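Local coordinates for protein chloromuconate cycloisomerase (Rhodococcus opacus, PDB 4M0X) that belongs to the enolase superfamily and holds a manganese ion in its C-terminal TIM-barrel-like domain, at residues W139-G144 with F164-G169; V220-I225 with M245-V250. All coordinates share one frame; numbering follows the deposited sequence.

Contact 1 (W139-G144 with F164-G169); sequences WAFSAG and FKFKMG
Phe-141 carries the densely packed part of this contact, its ring meeting those of both Phe-164 and Phe-166. Its CG lies anti to the carbonyl carbon (chi1 -56°), which turns the ring toward the neighbouring strand. CD2 reaches over one face of the Phe-166 ring, displaced toward the rim, and comes 3.4 Å from Phe-166 CE1; the two side chains run side by side with their planes at 48°. Toward Phe-164 the rings are almost parallel yet slid apart, so that Phe-141 CZ meets Phe-164 CD2 at 3.8 Å with little overlap. Trp-139 CB touches Phe-164 CD2, while its indole, with Phe-141 CD1 at its edge, leads away from strand 163-167 and bonds Glu-152 through NE1. Leu-149 and Ala-153 of helix 146-159 cover Phe-141, while Val-180 and Val-183 of helix 173-183 lie against Phe-166.

The two strands are parallel neighbours of the barrel sheet, joined as a beta-alpha-beta unit through helix 146-159, and the aromatic cluster lies in the layer between sheet and helices. Lys-165 N donates to Trp-139 O at 2.9 Å, and Phe-141 N makes a weak bond to Lys-165 O. On the other face of the sheet Ala-140 CB touches Lys-165 CB at 3.7 Å; beyond it the lysine chain runs extended to a salt bridge with Glu-325.

At the strand ends the packing thins. Lys-167 N bonds Phe-141 O at 3.3 Å, and beyond this bond the chains diverge. Water 1 bridges the gap, donating to both Ser-142 O and Lys-167 O, the latter also bonded by Arg-179. The partly exposed Ala-143 brings only its CB near Lys-167 O, at 3.9 Å.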
loop_
_atom_site.group_PDB
_atom_site.type_symbol
_atom_site.label_atom_id
_atom_site.label_comp_id
_atom_site.label_asym_id
_atom_site.label_seq_id
_atom_site.Cartn_x
_atom_site.Cartn_y
_atom_site.Cartn_z
ATOM N N TRP A 139 -30.644 -26.282 1.170
ATOM C CA TRP A 139 -30.708 -27.340 2.155
ATOM C C TRP A 139 -29.349 -27.628 2.753
ATOM O O TRP A 139 -28.401 -27.970 2.038
ATOM C CB TRP A 139 -31.252 -28.648 1.559
ATOM C CG TRP A 139 -31.444 -29.663 2.647
ATOM C CD1 TRP A 139 -30.639 -30.712 2.931
ATOM C CD2 TRP A 139 -32.467 -29.653 3.651
ATOM N NE1 TRP A 139 -31.096 -31.372 4.038
ATOM C CE2 TRP A 139 -32.222 -30.743 4.502
ATOM C CE3 TRP A 139 -33.574 -28.822 3.914
ATOM C CZ2 TRP A 139 -33.052 -31.052 5.586
ATOM C CZ3 TRP A 139 -34.402 -29.123 4.997
ATOM C CH2 TRP A 139 -34.138 -30.234 5.815
ATOM N N ALA A 140 -29.254 -27.519 4.071
ATOM C CA ALA A 140 -27.991 -27.789 4.733
ATOM C C ALA A 140 -27.966 -29.163 5.396
ATOM O O ALA A 140 -28.612 -29.396 6.430
ATOM C CB ALA A 140 -27.608 -26.670 5.708
ATOM N N PHE A 141 -27.208 -30.060 4.772
ATOM C CA PHE A 141 -26.820 -31.302 5.381
ATOM C C PHE A 141 -26.088 -31.098 6.703
ATOM O O PHE A 141 -25.333 -30.144 6.885
ATOM C CB PHE A 141 -25.887 -32.041 4.457
ATOM C CG PHE A 141 -26.453 -32.286 3.105
ATOM C CD1 PHE A 141 -27.674 -32.944 2.959
ATOM C CD2 PHE A 141 -25.755 -31.873 1.959
ATOM C CE1 PHE A 141 -28.194 -33.177 1.702
ATOM C CE2 PHE A 141 -26.265 -32.118 0.691
ATOM C CZ PHE A 141 -27.481 -32.776 0.567
ATOM N N SER A 142 -26.323 -32.028 7.614
ATOM C CA SER A 142 -25.625 -32.125 8.876
ATOM C C SER A 142 -24.231 -32.742 8.630
ATOM O O SER A 142 -23.940 -33.216 7.513
ATOM C CB SER A 142 -26.468 -33.011 9.787
ATOM O OG SER A 142 -25.907 -33.109 11.069
ATOM N N ALA A 143 -23.369 -32.752 9.649
ATOM C CA ALA A 143 -22.049 -33.388 9.491
ATOM C C ALA A 143 -22.085 -34.929 9.578
ATOM O O ALA A 143 -21.047 -35.584 9.635
ATOM C CB ALA A 143 -21.036 -32.804 10.464
ATOM N N GLY A 144 -23.283 -35.504 9.555
ATOM C CA GLY A 144 -23.443 -36.949 9.614
ATOM C C GLY A 144 -22.604 -37.690 8.592
ATOM O O GLY A 144 -21.801 -37.095 7.853
ATOM N N PHE A 164 -27.403 -26.441 -2.102
ATOM C CA PHE A 164 -27.003 -27.201 -0.885
ATOM C C PHE A 164 -25.827 -26.638 -0.083
ATOM O O PHE A 164 -24.988 -25.883 -0.601
ATOM C CB PHE A 164 -26.751 -28.685 -1.214
ATOM C CG PHE A 164 -27.850 -29.292 -2.014
ATOM C CD1 PHE A 164 -27.855 -29.182 -3.409
ATOM C CD2 PHE A 164 -28.917 -29.904 -1.383
ATOM C CE1 PHE A 164 -28.898 -29.702 -4.157
ATOM C CE2 PHE A 164 -29.966 -30.425 -2.129
ATOM C CZ PHE A 164 -29.955 -30.336 -3.513
ATOM N N LYS A 165 -25.793 -27.021 1.189
ATOM C CA LYS A 165 -24.727 -26.640 2.097
ATOM C C LYS A 165 -24.310 -27.862 2.853
ATOM O O LYS A 165 -25.172 -28.628 3.309
ATOM C CB LYS A 165 -25.221 -25.579 3.088
ATOM C CG LYS A 165 -24.127 -24.849 3.838
ATOM C CD LYS A 165 -24.758 -23.707 4.607
ATOM C CE LYS A 165 -23.824 -23.165 5.664
ATOM N NZ LYS A 165 -24.573 -22.464 6.734
ATOM N N PHE A 166 -22.997 -28.036 2.983
ATOM C CA PHE A 166 -22.424 -29.086 3.808
ATOM C C PHE A 166 -21.853 -28.486 5.061
ATOM O O PHE A 166 -20.973 -27.609 4.999
ATOM C CB PHE A 166 -21.308 -29.812 3.069
ATOM C CG PHE A 166 -21.796 -30.754 2.036
ATOM C CD1 PHE A 166 -22.069 -32.064 2.364
ATOM C CD2 PHE A 166 -21.989 -30.329 0.741
ATOM C CE1 PHE A 166 -22.532 -32.939 1.401
ATOM C CE2 PHE A 166 -22.429 -31.196 -0.231
ATOM C CZ PHE A 166 -22.709 -32.502 0.097
ATOM N N LYS A 167 -22.355 -28.939 6.203
ATOM C CA LYS A 167 -21.865 -28.397 7.455
ATOM C C LYS A 167 -20.575 -29.170 7.702
ATOM O O LYS A 167 -20.537 -30.369 7.451
ATOM C CB LYS A 167 -22.903 -28.553 8.575
ATOM C CG LYS A 167 -23.047 -27.320 9.458
ATOM C CD LYS A 167 -24.268 -26.450 9.107
ATOM C CE LYS A 167 -23.969 -24.931 9.094
ATOM N NZ LYS A 167 -22.814 -24.425 9.915
ATOM N N MET A 168 -19.511 -28.470 8.114
ATOM C CA MET A 168 -18.160 -29.072 8.267
ATOM C C MET A 168 -17.460 -28.667 9.562
ATOM O O MET A 168 -17.962 -27.848 10.330
ATOM C CB MET A 168 -17.264 -28.749 7.048
ATOM C CG MET A 168 -17.741 -29.431 5.774
ATOM S SD MET A 168 -16.702 -29.422 4.299
ATOM C CE MET A 168 -15.241 -30.249 4.893
ATOM N N GLY A 169 -16.301 -29.264 9.806
ATOM C CA GLY A 169 -15.454 -28.877 10.932
ATOM C C GLY A 169 -15.516 -29.743 12.177
ATOM O O GLY A 169 -14.878 -29.433 13.181
HETATM O O HOH W 1 -22.181 -31.922 5.968
#

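Contact 2 (V220-I225 with M245-V250); sequences VAEQPI and MADESV. With MN (manganese (II) ion), chain C.
Gln-223, directly after strand 220-222, reaches across to the turn that follows strand 244-246 and has the most surface buried here. Its chain leaves CG anti to the backbone N and then bends at chi2 (68°), which brings the amide up to the turn. OE1 accepts two backbone donors: Asp-247 N at 3.2 Å, nearly straight and in the carbonyl plane, and Ser-249 N from well above that plane. NE2 donates to Ser-249 OG and, at 2.8 Å, to Ile-225 O, which lies in the amide plane. Together the four bonds fix the amide's rotation; three of them tie it to the type I turn Asp-247 to Val-250. The carboxylate of Glu-248 lies across the glutamine stem, OE1 3.2 Å from Gln-223 CG.

Met-245 has almost as much surface buried by the contact. Its backbone sits in the parallel sheet, N donating to Ala-221 O and O accepting from Gln-223 N, both at 2.8 Å. The thioether, bent at chi3, lays CE against Glu-222 CG at 3.7 Å and against Val-220 CG1 at 4.0 Å; Ile-194 packs on the same side chain.

Glu-222 points its extended chain past this methyl group to the manganese ion. OE2 binds the metal at 2.1 Å, whereas OE1 is engaged by Lys-165. Asp-247 OD2 binds at 2.2 Å, and its OD1 pairs with Lys-271. The two carboxylates, their planes 43° apart, approach closely because the metal probably offsets their like charges. Glu-248 adds a second shell, accepting from the two metal-bound waters. Asp-196 completes the trio of acidic ligands, placed at or just beyond the C-terminal ends of three successive barrel strands, an arrangement characteristic of the metal site of the enolase superfamily.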
loop_
_atom_site.group_PDB
_atom_site.type_symbol
_atom_site.label_atom_id
_atom_site.label_comp_id
_atom_site.label_asym_id
_atom_site.label_seq_id
_atom_site.Cartn_x
_atom_site.Cartn_y
_atom_site.Cartn_z
ATOM N N VAL A 220 -19.115 -22.388 -3.198
ATOM C CA VAL A 220 -18.869 -21.273 -2.312
ATOM C C VAL A 220 -18.197 -21.828 -1.074
ATOM O O VAL A 220 -18.472 -22.966 -0.660
ATOM C CB VAL A 220 -20.190 -20.540 -1.921
ATOM C CG1 VAL A 220 -19.939 -19.497 -0.833
ATOM C CG2 VAL A 220 -20.852 -19.871 -3.128
ATOM N N ALA A 221 -17.315 -21.037 -0.478
ATOM C CA ALA A 221 -16.733 -21.460 0.773
ATOM C C ALA A 221 -17.139 -20.478 1.850
ATOM O O ALA A 221 -16.782 -19.304 1.810
ATOM C CB ALA A 221 -15.231 -21.569 0.668
ATOM N N GLU A 222 -17.912 -20.970 2.803
ATOM C CA GLU A 222 -18.332 -20.148 3.885
ATOM C C GLU A 222 -17.276 -20.213 4.973
ATOM O O GLU A 222 -16.704 -21.258 5.204
ATOM C CB GLU A 222 -19.703 -20.591 4.406
ATOM C CG GLU A 222 -20.419 -19.457 5.132
ATOM C CD GLU A 222 -21.654 -19.877 5.903
ATOM O OE1 GLU A 222 -22.374 -20.779 5.404
ATOM O OE2 GLU A 222 -21.898 -19.274 6.981
ATOM N N GLN A 223 -17.013 -19.073 5.615
ATOM C CA GLN A 223 -16.079 -18.950 6.721
ATOM C C GLN A 223 -15.143 -20.124 6.860
ATOM O O GLN A 223 -15.312 -20.946 7.755
ATOM C CB GLN A 223 -16.835 -18.794 8.032
ATOM C CG GLN A 223 -15.949 -18.250 9.148
ATOM C CD GLN A 223 -15.558 -16.827 8.879
ATOM O OE1 GLN A 223 -16.414 -15.982 8.589
ATOM N NE2 GLN A 223 -14.261 -16.551 8.940
ATOM N N PRO A 224 -14.146 -20.236 5.974
ATOM C CA PRO A 224 -13.327 -21.457 6.137
ATOM C C PRO A 224 -12.313 -21.356 7.294
ATOM O O PRO A 224 -12.094 -22.323 8.021
ATOM C CB PRO A 224 -12.626 -21.596 4.792
ATOM C CG PRO A 224 -12.632 -20.224 4.219
ATOM C CD PRO A 224 -13.823 -19.483 4.753
ATOM N N ILE A 225 -11.704 -20.193 7.460
ATOM C CA ILE A 225 -10.713 -19.998 8.499
ATOM C C ILE A 225 -11.285 -19.095 9.583
ATOM O O ILE A 225 -12.398 -18.574 9.424
ATOM C CB ILE A 225 -9.385 -19.458 7.927
ATOM C CG1 ILE A 225 -9.564 -18.128 7.204
ATOM C CG2 ILE A 225 -8.802 -20.460 6.952
ATOM C CD1 ILE A 225 -8.255 -17.377 6.962
ATOM N N MET A 245 -17.361 -16.598 1.421
ATOM C CA MET A 245 -18.360 -15.868 2.178
ATOM C C MET A 245 -18.012 -15.688 3.659
ATOM O O MET A 245 -17.685 -16.638 4.359
ATOM C CB MET A 245 -19.662 -16.605 2.049
ATOM C CG MET A 245 -20.824 -16.072 2.853
ATOM S SD MET A 245 -22.339 -16.579 2.013
ATOM C CE MET A 245 -22.333 -18.363 2.156
ATOM N N ALA A 246 -18.110 -14.455 4.128
ATOM C CA ALA A 246 -17.999 -14.150 5.522
ATOM C C ALA A 246 -19.318 -14.455 6.214
ATOM O O ALA A 246 -20.400 -14.126 5.700
ATOM C CB ALA A 246 -17.653 -12.692 5.687
ATOM N N ASP A 247 -19.226 -15.089 7.377
ATOM C CA ASP A 247 -20.371 -15.304 8.231
ATOM C C ASP A 247 -19.951 -14.762 9.598
ATOM O O ASP A 247 -20.172 -13.572 9.872
ATOM C CB ASP A 247 -20.783 -16.780 8.274
ATOM C CG ASP A 247 -21.875 -17.063 9.322
ATOM O OD1 ASP A 247 -22.431 -16.089 9.890
ATOM O OD2 ASP A 247 -22.165 -18.251 9.598
ATOM N N GLU A 248 -19.309 -15.603 10.422
ATOM C CA GLU A 248 -18.762 -15.192 11.732
ATOM C C GLU A 248 -17.949 -13.894 11.673
ATOM O O GLU A 248 -17.831 -13.197 12.679
ATOM C CB GLU A 248 -17.815 -16.265 12.286
ATOM C CG GLU A 248 -18.439 -17.524 12.872
ATOM C CD GLU A 248 -18.703 -18.569 11.809
ATOM O OE1 GLU A 248 -18.792 -18.221 10.581
ATOM O OE2 GLU A 248 -18.829 -19.753 12.201
ATOM N N SER A 249 -17.356 -13.603 10.507
ATOM C CA SER A 249 -16.523 -12.425 10.314
ATOM C C SER A 249 -17.331 -11.157 10.117
ATOM O O SER A 249 -16.787 -10.072 10.339
ATOM C CB SER A 249 -15.575 -12.611 9.127
ATOM O OG SER A 249 -14.468 -13.452 9.447
ATOM N N VAL A 250 -18.593 -11.286 9.666
ATOM C CA VAL A 250 -19.518 -10.142 9.568
ATOM C C VAL A 250 -20.613 -10.199 10.580
ATOM O O VAL A 250 -21.648 -10.840 10.378
ATOM C CB VAL A 250 -20.322 -10.044 8.266
ATOM C CG1 VAL A 250 -19.940 -8.799 7.472
ATOM C CG2 VAL A 250 -20.313 -11.335 7.474
HETATM MN MN MN C . -22.010 -20.342 8.845
HETATM O O HOH W 2 -21.464 -20.836 11.227
HETATM O O HOH W 3 -19.824 -20.038 9.105
#

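After the N-terminal antiparallel sheet and its helices, the chain enters the barrel along strand 134-141. Contact 1 closes the first loop, returning through helix 146-159 to strand 163-167. Helix 173-183, strand 192-196 and helix 203-215 then lead to strand 220-222, where contact 2 opens; it closes through helix 230-239 at strand 244-246. The loops follow one another in series, neither nested nor crossed. Strand 192-196 lies between the two pairs in the same sheet, and their centres are about 14 Å apart. A salt bridge from Lys-165 NZ to Glu-222 OE1, 3.1 Å long, spans that intervening strand and links contact 1 to the manganese site.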